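HTH-type transcriptional regulator gadX (Escherichia coli, PDB 3MKL) activates about fifteen acid-resistance genes, among them gadA, gadB and gadC, as a homodimeric AraC/XylS-type DNA-binding regulator, and can repress gadW. Local coordinates at residues 7-12 with 43-49; 11-16 with 29-33; 16-22 with 58-62. All blocks are in the same frame, centred on the assembly; numbering follows the deposited sequence. Where two conformers were deposited one is given.

Contact 1: residues 7-12 with 43-49; sequences NMRTRV and KLREEET
The carboxylate of Glu47 sits over the first turn of helix 8-17 and takes two backbone N-H groups. Met8 N donates to Glu47 OE2 over 3.2 Å, with an N-H...O angle of 157°, and meets the syn lone pair. Glu47 OE1 receives a weak bond from Arg9 N at 3.4 Å. The positive end of the helix dipole would favour the charged carboxylate. Asn7 is the N-cap: its OD1 accepts from Thr10 N at 3.1 Å, almost in line with the C=O bond, so side chains serve three early N-H groups. Arg9, CG lodged between backbone N and carbonyl carbon (chi1 61°), runs CG past Glu47 OE1, and one guanidinium face passes over Thr49 CB near its rim. A water in the guanidinium plane accepts from Arg9 NH2. Glu48, at positive phi, is C-prime of the Schellman motif (Thr49 N to Leu44 O, Glu48 N to Arg45 O) ending helix 37-46, the second helix of the predicted N-terminal helix-turn-helix of this AraC/XylS-type domain. Met8 CG packs 3.9 Å from Leu44 CD2. Leu40 of helix 37-46 touches Met8 and Val12, while Leu54 of helix 51-67 meets Arg9, Val12, Leu44 and Thr49.

Contact 2: residues 11-16 with 29-33; sequences RVCTVI and IASEL
Ile29 faces Val12 and Val15 of helix 8-17 from helix 26-32, at the start of the predicted N-terminal helix-turn-helix of this AraC/XylS-type domain. Helix 26-32 is the first helix of that motif, and helix 37-46, in the recognition-helix position, follows it; helix 8-17 packs against the first through apolar side chains. The two branches of Ile29 divide the work. Ile29 CG2, which stands opposite the backbone N across the CA-CB bond, lies 3.9 Å from Val12 CG2, the two side chains crossing at about a right angle. Ile29 CD1, at the end of the other branch, reaches past Val12 CG1 to the tip of Ile16, where the two CD1 atoms of Ile29 and Ile16 are 4.3 Å apart. Trp24, in the loop before the helix, touches Ile29, Val15 and Ile16 and so extends this apolar layer.

One turn further on, Glu32 runs antiparallel alongside Val15. Glu32 CG lies against Val15 CG1, and the bend at chi2 (-95°) brings the carboxylate back over the valine, with Glu32 OE2 3.6 Å from Val15 CG1. A water bridges the two residues, donating to Glu32 OE2 at 2.7 Å and to Val15 O at 3.1 Å.

Leu33, just beyond the helix, closes the row with both methyl groups. Leu40 of helix 37-46 touches it as well as Val12 and Ile29, carrying the packing on into the second helix of the motif. Arg11 borders this end, its CB 4.5 Å from Leu33 CD2. The fork of the leucine spans two valines on neighbouring turns of helix 8-17: Leu33 CD1 is set 4.0 Å from Val12 CG2, and Leu33 CD2 meets Val15 CG2 at 3.6 Å.

Contact 3: residues 16-22 with 58-62; sequences INNNIAH and CRMQR
Ile20 O is gripped by the guanidinium edge of Arg59. Arg59 NH1 donates to Ile20 O at 3.1 Å, lying in the carbonyl plane with an N-H...O angle of 153°, and Arg59 NE adds a weak bond to the same oxygen. The arginine chain, extended from CG to NE (chi2 172°, chi3 164°), carries the group out from helix 51-67 to the turn after helix 8-17. His22 O also lies close to the guanidinium edge, although its angle to NH1 is too poor for a hydrogen bond. Tyr83 adds a cation-pi contact to Arg59.

Apolar side chains meet between the backbones. Ile20 CD1 presses on Cys58 CB at 3.5 Å, and Ile16 CG2 approaches Cys58 CB at 3.8 Å. The side chains of Ile20 and Arg59 slide past each other in opposite directions, CG1 of the isoleucine beside CG of the arginine. Helix 51-67 is the long linker helix that joins the two helix-turn-helix units of AraC-type domains, and here the loop leaving helix 8-17 is fastened to its middle.

Water adds further polar links. One molecule bridges the segments, donating to Asn17 OD1 at 2.6 Å and to Cys58 O. Another donates to Asn17 O and accepts from Ile20 N; Arg62 NH1 also donates to this water, at 3.1 Å, in one of the two conformers of Arg62.

In the fold
From the N terminus, helix 8-17 supplies one side of all three contacts in turn. Contact 2 closes the shortest loop, bringing helix 26-32 back against the middle of helix 8-17. Contact 1 closes a longer one, joining the start of that helix to the end of helix 37-46; contacts 1 and 2 share Arg11 and Val12 and meet where Met8 SE lies 4.2 Å from Leu33 CD1. Contact 3 closes the longest loop and crosses both others along the chain. It ties the helix's far end to linker helix 51-67, sharing Ile16 with contact 2, with Cys13 SG 3.6 Å from Cys58 SG. Together they join the predicted N-terminal helix-turn-helix to the linker helix.

Contact 1: residues 7-12 with 43-49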
loop_
_atom_site.group_PDB
_atom_site.type_symbol
_atom_site.label_atom_id
_atom_site.label_comp_id
_atom_site.label_asym_id
_atom_site.label_seq_id
_atom_site.Cartn_x
_atom_site.Cartn_y
_atom_site.Cartn_z
ATOM N N ASN A 7 4.574 -4.940 16.837
ATOM C CA ASN A 7 3.897 -3.664 17.098
ATOM C C ASN A 7 2.718 -3.431 16.135
ATOM O O ASN A 7 2.439 -4.262 15.261
ATOM C CB ASN A 7 4.900 -2.503 17.071
ATOM C CG ASN A 7 5.508 -2.287 15.697
ATOM O OD1 ASN A 7 4.860 -2.504 14.670
ATOM N ND2 ASN A 7 6.763 -1.854 15.670
HETATM N N MSE A 8 2.022 -2.312 16.286
HETATM C CA MSE A 8 0.709 -2.189 15.650
HETATM C C MSE A 8 0.795 -1.970 14.142
HETATM O O MSE A 8 0.034 -2.564 13.391
HETATM C CB MSE A 8 -0.143 -1.109 16.312
HETATM C CG MSE A 8 -1.599 -1.136 15.865
HETATM SE SE MSE A 8 -2.552 -2.758 16.405
HETATM C CE MSE A 8 -2.194 -2.655 18.328
ATOM N N ARG A 9 1.732 -1.138 13.709
ATOM C CA ARG A 9 1.958 -0.919 12.284
ATOM C C ARG A 9 2.340 -2.212 11.527
ATOM O O ARG A 9 1.864 -2.428 10.406
ATOM C CB ARG A 9 2.960 0.221 12.029
ATOM C CG ARG A 9 4.403 0.055 12.581
ATOM C CD ARG A 9 5.192 1.414 12.474
ATOM N NE ARG A 9 5.147 1.953 11.107
ATOM C CZ ARG A 9 5.304 3.233 10.738
ATOM N NH1 ARG A 9 5.219 3.534 9.445
ATOM N NH2 ARG A 9 5.545 4.209 11.620
ATOM N N THR A 10 3.174 -3.051 12.150
ATOM C CA THR A 10 3.540 -4.375 11.602
ATOM C C THR A 10 2.330 -5.292 11.415
ATOM O O THR A 10 2.192 -5.919 10.370
ATOM C CB THR A 10 4.597 -5.084 12.479
ATOM O OG1 THR A 10 5.778 -4.279 12.507
ATOM C CG2 THR A 10 4.961 -6.465 11.929
ATOM N N ARG A 11 1.456 -5.351 12.425
ATOM C CA ARG A 11 0.251 -6.200 12.367
ATOM C C ARG A 11 -0.738 -5.775 11.288
ATOM O O ARG A 11 -1.358 -6.624 10.658
ATOM C CB ARG A 11 -0.450 -6.263 13.725
ATOM C CG ARG A 11 0.308 -7.088 14.729
ATOM C CD ARG A 11 -0.193 -6.823 16.113
ATOM N NE ARG A 11 -1.499 -7.438 16.321
ATOM C CZ ARG A 11 -2.338 -7.096 17.295
ATOM N NH1 ARG A 11 -2.004 -6.141 18.153
ATOM N NH2 ARG A 11 -3.512 -7.711 17.408
ATOM N N VAL A 12 -0.875 -4.461 11.108
ATOM C CA VAL A 12 -1.682 -3.839 10.061
ATOM C C VAL A 12 -1.083 -4.112 8.666
ATOM O O VAL A 12 -1.789 -4.534 7.770
ATOM C CB VAL A 12 -1.830 -2.301 10.312
ATOM C CG1 VAL A 12 -2.376 -1.584 9.079
ATOM C CG2 VAL A 12 -2.717 -2.024 11.500
ATOM N N LYS A 43 -3.786 3.623 18.455
ATOM C CA LYS A 43 -2.493 2.953 18.530
ATOM C C LYS A 43 -1.559 3.298 17.371
ATOM O O LYS A 43 -0.354 3.412 17.578
ATOM C CB LYS A 43 -2.644 1.431 18.660
ATOM C CG LYS A 43 -3.278 0.966 19.955
ATOM C CD LYS A 43 -2.436 1.374 21.185
ATOM C CE LYS A 43 -2.458 0.304 22.277
ATOM N NZ LYS A 43 -2.204 0.854 23.654
ATOM N N LEU A 44 -2.114 3.452 16.169
ATOM C CA LEU A 44 -1.348 3.871 14.973
ATOM C C LEU A 44 -0.800 5.307 15.105
ATOM O O LEU A 44 0.334 5.582 14.737
ATOM C CB LEU A 44 -2.203 3.719 13.703
ATOM C CG LEU A 44 -2.427 2.287 13.194
ATOM C CD1 LEU A 44 -3.215 2.236 11.873
ATOM C CD2 LEU A 44 -1.084 1.514 13.073
ATOM N N ARG A 45 -1.610 6.197 15.676
ATOM C CA ARG A 45 -1.234 7.590 15.885
ATOM C C ARG A 45 -0.062 7.735 16.887
ATOM O O ARG A 45 0.823 8.573 16.677
ATOM C CB ARG A 45 -2.459 8.435 16.287
ATOM C CG ARG A 45 -2.138 9.835 16.821
ATOM C CD ARG A 45 -1.555 10.737 15.737
ATOM N NE ARG A 45 -0.422 11.555 16.208
ATOM C CZ ARG A 45 -0.518 12.624 17.012
ATOM N NH1 ARG A 45 -1.700 13.022 17.478
ATOM N NH2 ARG A 45 0.578 13.292 17.364
ATOM N N GLU A 46 -0.057 6.902 17.935
ATOM C CA GLU A 46 1.068 6.802 18.890
ATOM C C GLU A 46 2.409 6.380 18.240
ATOM O O GLU A 46 3.471 6.690 18.780
ATOM C CB GLU A 46 0.723 5.841 20.043
ATOM C CG GLU A 46 -0.273 6.402 21.082
ATOM C CD GLU A 46 -0.917 5.312 21.951
ATOM O OE1 GLU A 46 -1.601 5.645 22.951
ATOM O OE2 GLU A 46 -0.745 4.115 21.622
ATOM N N GLU A 47 2.332 5.661 17.112
ATOM C CA GLU A 47 3.499 5.297 16.273
ATOM C C GLU A 47 3.660 6.232 15.047
ATOM O O GLU A 47 4.386 5.927 14.084
ATOM C CB GLU A 47 3.388 3.829 15.833
ATOM C CG GLU A 47 3.442 2.833 17.024
ATOM C CD GLU A 47 3.274 1.355 16.630
ATOM O OE1 GLU A 47 3.703 0.968 15.515
ATOM O OE2 GLU A 47 2.725 0.572 17.450
ATOM N N GLU A 48 2.964 7.367 15.097
ATOM C CA GLU A 48 3.079 8.412 14.091
ATOM C C GLU A 48 2.792 7.956 12.666
ATOM O O GLU A 48 3.522 8.276 11.735
ATOM C CB GLU A 48 4.446 9.103 14.197
ATOM C CG GLU A 48 4.593 9.963 15.427
ATOM C CD GLU A 48 3.593 11.107 15.487
ATOM O OE1 GLU A 48 3.065 11.535 14.437
ATOM O OE2 GLU A 48 3.331 11.579 16.598
ATOM N N THR A 49 1.701 7.217 12.504
ATOM C CA THR A 49 1.258 6.788 11.184
ATOM C C THR A 49 -0.274 6.668 11.145
ATOM O O THR A 49 -0.951 6.850 12.164
ATOM C CB THR A 49 1.943 5.436 10.732
ATOM O OG1 THR A 49 1.830 5.281 9.300
ATOM C CG2 THR A 49 1.333 4.199 11.453
HETATM O O HOH W 1 5.770 7.183 11.235
#

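Contact 2: residues 11-16 with 29-33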
loop_
_atom_site.group_PDB
_atom_site.type_symbol
_atom_site.label_atom_id
_atom_site.label_comp_id
_atom_site.label_asym_id
_atom_site.label_seq_id
_atom_site.Cartn_x
_atom_site.Cartn_y
_atom_site.Cartn_z
ATOM N N ARG A 11 1.456 -5.351 12.425
ATOM C CA ARG A 11 0.251 -6.200 12.367
ATOM C C ARG A 11 -0.738 -5.775 11.288
ATOM O O ARG A 11 -1.358 -6.624 10.658
ATOM C CB ARG A 11 -0.450 -6.263 13.725
ATOM C CG ARG A 11 0.308 -7.088 14.729
ATOM C CD ARG A 11 -0.193 -6.823 16.113
ATOM N NE ARG A 11 -1.499 -7.438 16.321
ATOM C CZ ARG A 11 -2.338 -7.096 17.295
ATOM N NH1 ARG A 11 -2.004 -6.141 18.153
ATOM N NH2 ARG A 11 -3.512 -7.711 17.408
ATOM N N VAL A 12 -0.875 -4.461 11.108
ATOM C CA VAL A 12 -1.682 -3.839 10.061
ATOM C C VAL A 12 -1.083 -4.112 8.666
ATOM O O VAL A 12 -1.789 -4.534 7.770
ATOM C CB VAL A 12 -1.830 -2.301 10.312
ATOM C CG1 VAL A 12 -2.376 -1.584 9.079
ATOM C CG2 VAL A 12 -2.717 -2.024 11.500
ATOM N N CYS A 13 0.215 -3.892 8.478
ATOM C CA CYS A 13 0.871 -4.272 7.214
ATOM C C CYS A 13 0.691 -5.758 6.906
ATOM O O CYS A 13 0.536 -6.130 5.749
ATOM C CB CYS A 13 2.353 -3.889 7.218
ATOM S SG CYS A 13 2.591 -2.089 7.181
ATOM N N THR A 14 0.671 -6.609 7.936
ATOM C CA THR A 14 0.417 -8.043 7.709
ATOM C C THR A 14 -1.015 -8.312 7.199
ATOM O O THR A 14 -1.225 -9.163 6.339
ATOM C CB THR A 14 0.719 -8.917 8.957
ATOM O OG1 THR A 14 2.056 -8.656 9.417
ATOM C CG2 THR A 14 0.580 -10.436 8.601
ATOM N N VAL A 15 -1.989 -7.590 7.744
ATOM C CA VAL A 15 -3.352 -7.695 7.269
ATOM C C VAL A 15 -3.414 -7.247 5.805
ATOM O O VAL A 15 -3.892 -7.974 4.948
ATOM C CB VAL A 15 -4.281 -6.814 8.127
ATOM C CG1 VAL A 15 -5.694 -6.778 7.543
ATOM C CG2 VAL A 15 -4.245 -7.284 9.570
ATOM N N ILE A 16 -2.898 -6.046 5.538
ATOM C CA ILE A 16 -2.921 -5.443 4.205
ATOM C C ILE A 16 -2.216 -6.307 3.147
ATOM O O ILE A 16 -2.754 -6.506 2.066
ATOM C CB ILE A 16 -2.289 -4.033 4.207
ATOM C CG1 ILE A 16 -3.055 -3.100 5.161
ATOM C CG2 ILE A 16 -2.232 -3.487 2.770
ATOM C CD1 ILE A 16 -2.451 -1.693 5.294
ATOM N N ILE A 29 -9.691 -3.243 8.535
ATOM C CA ILE A 29 -8.446 -3.666 9.188
ATOM C C ILE A 29 -8.735 -3.954 10.666
ATOM O O ILE A 29 -8.385 -5.002 11.169
ATOM C CB ILE A 29 -7.326 -2.609 9.056
ATOM C CG1 ILE A 29 -6.856 -2.452 7.606
ATOM C CG2 ILE A 29 -6.101 -3.008 9.898
ATOM C CD1 ILE A 29 -6.128 -1.076 7.385
ATOM N N ALA A 30 -9.411 -3.031 11.350
ATOM C CA ALA A 30 -9.722 -3.175 12.776
ATOM C C ALA A 30 -10.545 -4.418 13.065
ATOM O O ALA A 30 -10.314 -5.093 14.068
ATOM C CB ALA A 30 -10.452 -1.946 13.301
ATOM N N SER A 31 -11.511 -4.731 12.205
ATOM C CA SER A 31 -12.301 -5.936 12.430
ATOM C C SER A 31 -11.468 -7.222 12.353
ATOM O O SER A 31 -11.617 -8.114 13.196
ATOM C CB SER A 31 -13.526 -5.983 11.508
ATOM O OG SER A 31 -13.111 -5.852 10.173
ATOM N N GLU A 32 -10.597 -7.306 11.353
ATOM C CA GLU A 32 -9.572 -8.366 11.255
ATOM C C GLU A 32 -8.695 -8.526 12.518
ATOM O O GLU A 32 -8.243 -9.627 12.846
ATOM C CB GLU A 32 -8.626 -8.048 10.077
ATOM C CG GLU A 32 -9.190 -8.330 8.702
ATOM C CD GLU A 32 -8.772 -9.708 8.198
ATOM O OE1 GLU A 32 -9.552 -10.684 8.367
ATOM O OE2 GLU A 32 -7.640 -9.824 7.662
ATOM N N LEU A 33 -8.431 -7.414 13.196
ATOM C CA LEU A 33 -7.525 -7.411 14.332
ATOM C C LEU A 33 -8.294 -7.586 15.636
ATOM O O LEU A 33 -7.697 -7.562 16.732
ATOM C CB LEU A 33 -6.740 -6.102 14.361
ATOM C CG LEU A 33 -5.696 -5.939 13.238
ATOM C CD1 LEU A 33 -4.847 -4.720 13.511
ATOM C CD2 LEU A 33 -4.783 -7.176 13.104
HETATM O O HOH W 2 -6.380 -9.743 5.313
#

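Contact 3: residues 16-22 with 58-62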
loop_
_atom_site.group_PDB
_atom_site.type_symbol
_atom_site.label_atom_id
_atom_site.label_comp_id
_atom_site.label_asym_id
_atom_site.label_seq_id
_atom_site.Cartn_x
_atom_site.Cartn_y
_atom_site.Cartn_z
ATOM N N ILE A 16 -2.898 -6.046 5.538
ATOM C CA ILE A 16 -2.921 -5.443 4.205
ATOM C C ILE A 16 -2.216 -6.307 3.147
ATOM O O ILE A 16 -2.754 -6.506 2.066
ATOM C CB ILE A 16 -2.289 -4.033 4.207
ATOM C CG1 ILE A 16 -3.055 -3.100 5.161
ATOM C CG2 ILE A 16 -2.232 -3.487 2.770
ATOM C CD1 ILE A 16 -2.451 -1.693 5.294
ATOM N N ASN A 17 -1.032 -6.821 3.468
ATOM C CA ASN A 17 -0.264 -7.643 2.510
ATOM C C ASN A 17 -0.864 -9.004 2.176
ATOM O O ASN A 17 -0.429 -9.657 1.215
ATOM C CB ASN A 17 1.194 -7.794 2.943
ATOM C CG ASN A 17 1.993 -6.542 2.687
ATOM O OD1 ASN A 17 1.747 -5.841 1.696
ATOM N ND2 ASN A 17 2.943 -6.229 3.588
ATOM N N ASN A 18 -1.856 -9.429 2.954
ATOM C CA ASN A 18 -2.597 -10.643 2.656
ATOM C C ASN A 18 -3.495 -10.483 1.433
ATOM O O ASN A 18 -3.819 -11.465 0.769
ATOM C CB ASN A 18 -3.425 -11.078 3.867
ATOM C CG ASN A 18 -2.609 -11.891 4.889
ATOM O OD1 ASN A 18 -1.384 -12.031 4.769
ATOM N ND2 ASN A 18 -3.297 -12.420 5.906
ATOM N N ASN A 19 -3.877 -9.238 1.144
ATOM C CA ASN A 19 -4.728 -8.885 0.012
ATOM C C ASN A 19 -4.555 -7.398 -0.261
ATOM O O ASN A 19 -5.295 -6.547 0.275
ATOM C CB ASN A 19 -6.193 -9.210 0.318
ATOM C CG ASN A 19 -7.098 -9.099 -0.909
ATOM O OD1 ASN A 19 -6.678 -8.663 -1.986
ATOM N ND2 ASN A 19 -8.364 -9.491 -0.741
ATOM N N ILE A 20 -3.552 -7.089 -1.074
ATOM C CA ILE A 20 -3.094 -5.710 -1.255
ATOM C C ILE A 20 -4.126 -4.845 -1.985
ATOM O O ILE A 20 -4.373 -3.710 -1.572
ATOM C CB ILE A 20 -1.694 -5.643 -1.971
ATOM C CG1 ILE A 20 -0.967 -4.333 -1.641
ATOM C CG2 ILE A 20 -1.821 -5.828 -3.486
ATOM C CD1 ILE A 20 -0.172 -4.376 -0.356
ATOM N N ALA A 21 -4.747 -5.400 -3.030
ATOM C CA ALA A 21 -5.704 -4.666 -3.860
ATOM C C ALA A 21 -7.023 -4.364 -3.159
ATOM O O ALA A 21 -7.796 -3.532 -3.631
ATOM C CB ALA A 21 -5.954 -5.393 -5.213
ATOM N N HIS A 22 -7.268 -5.011 -2.020
ATOM C CA HIS A 22 -8.523 -4.815 -1.279
ATOM C C HIS A 22 -8.746 -3.365 -0.897
ATOM O O HIS A 22 -7.822 -2.631 -0.537
ATOM C CB HIS A 22 -8.588 -5.682 -0.010
ATOM C CG HIS A 22 -9.969 -5.814 0.575
ATOM N ND1 HIS A 22 -10.994 -6.490 -0.061
ATOM C CD2 HIS A 22 -10.484 -5.380 1.752
ATOM C CE1 HIS A 22 -12.080 -6.450 0.695
ATOM N NE2 HIS A 22 -11.798 -5.779 1.798
ATOM N N CYS A 58 2.685 -0.202 1.710
ATOM C CA CYS A 58 2.496 -1.579 1.280
ATOM C C CYS A 58 2.305 -1.646 -0.239
ATOM O O CYS A 58 2.847 -2.508 -0.911
ATOM C CB CYS A 58 1.268 -2.159 1.979
ATOM S SG CYS A 58 1.498 -2.514 3.728
ATOM N N ARG A 59 1.531 -0.723 -0.780
ATOM C CA ARG A 59 1.267 -0.766 -2.195
ATOM C C ARG A 59 2.506 -0.380 -3.016
ATOM O O ARG A 59 2.755 -0.971 -4.072
ATOM C CB ARG A 59 0.045 0.092 -2.556
ATOM C CG ARG A 59 -1.231 -0.535 -2.094
ATOM C CD ARG A 59 -2.445 0.356 -2.262
ATOM N NE ARG A 59 -3.616 -0.492 -2.135
ATOM C CZ ARG A 59 -4.854 -0.065 -1.959
ATOM N NH1 ARG A 59 -5.824 -0.947 -1.869
ATOM N NH2 ARG A 59 -5.117 1.230 -1.889
HETATM N N MSE A 60 3.291 0.590 -2.545
HETATM C CA MSE A 60 4.539 0.922 -3.250
HETATM C C MSE A 60 5.527 -0.226 -3.196
HETATM O O MSE A 60 6.279 -0.450 -4.143
HETATM C CB MSE A 60 5.184 2.207 -2.728
HETATM C CG MSE A 60 4.355 3.443 -2.926
HETATM SE SE MSE A 60 3.863 3.789 -4.772
HETATM C CE MSE A 60 2.100 3.027 -4.911
ATOM N N GLN A 61 5.516 -0.958 -2.090
ATOM C CA GLN A 61 6.437 -2.066 -1.935
ATOM C C GLN A 61 6.093 -3.190 -2.912
ATOM O O GLN A 61 6.998 -3.832 -3.471
ATOM C CB GLN A 61 6.459 -2.539 -0.478
ATOM C CG GLN A 61 7.239 -1.577 0.444
ATOM C CD GLN A 61 7.266 -2.011 1.910
ATOM O OE1 GLN A 61 6.313 -2.581 2.423
ATOM N NE2 GLN A 61 8.365 -1.728 2.585
ATOM N N ARG A 62 4.795 -3.407 -3.132
ATOM C CA ARG A 62 4.318 -4.426 -4.071
ATOM C C ARG A 62 4.566 -3.998 -5.509
ATOM O O ARG A 62 4.891 -4.831 -6.365
ATOM C CB ARG A 62 2.835 -4.725 -3.852
ATOM C CG ARG A 62 2.295 -5.907 -4.655
ATOM C CD ARG A 62 2.913 -7.244 -4.217
ATOM N NE ARG A 62 2.924 -7.396 -2.759
ATOM C CZ ARG A 62 2.089 -8.171 -2.064
ATOM N NH1 ARG A 62 1.164 -8.893 -2.684
ATOM N NH2 ARG A 62 2.187 -8.228 -0.742
HETATM O O HOH W 3 3.483 -4.977 0.034
HETATM O O HOH W 4 -1.664 -9.570 -1.512
#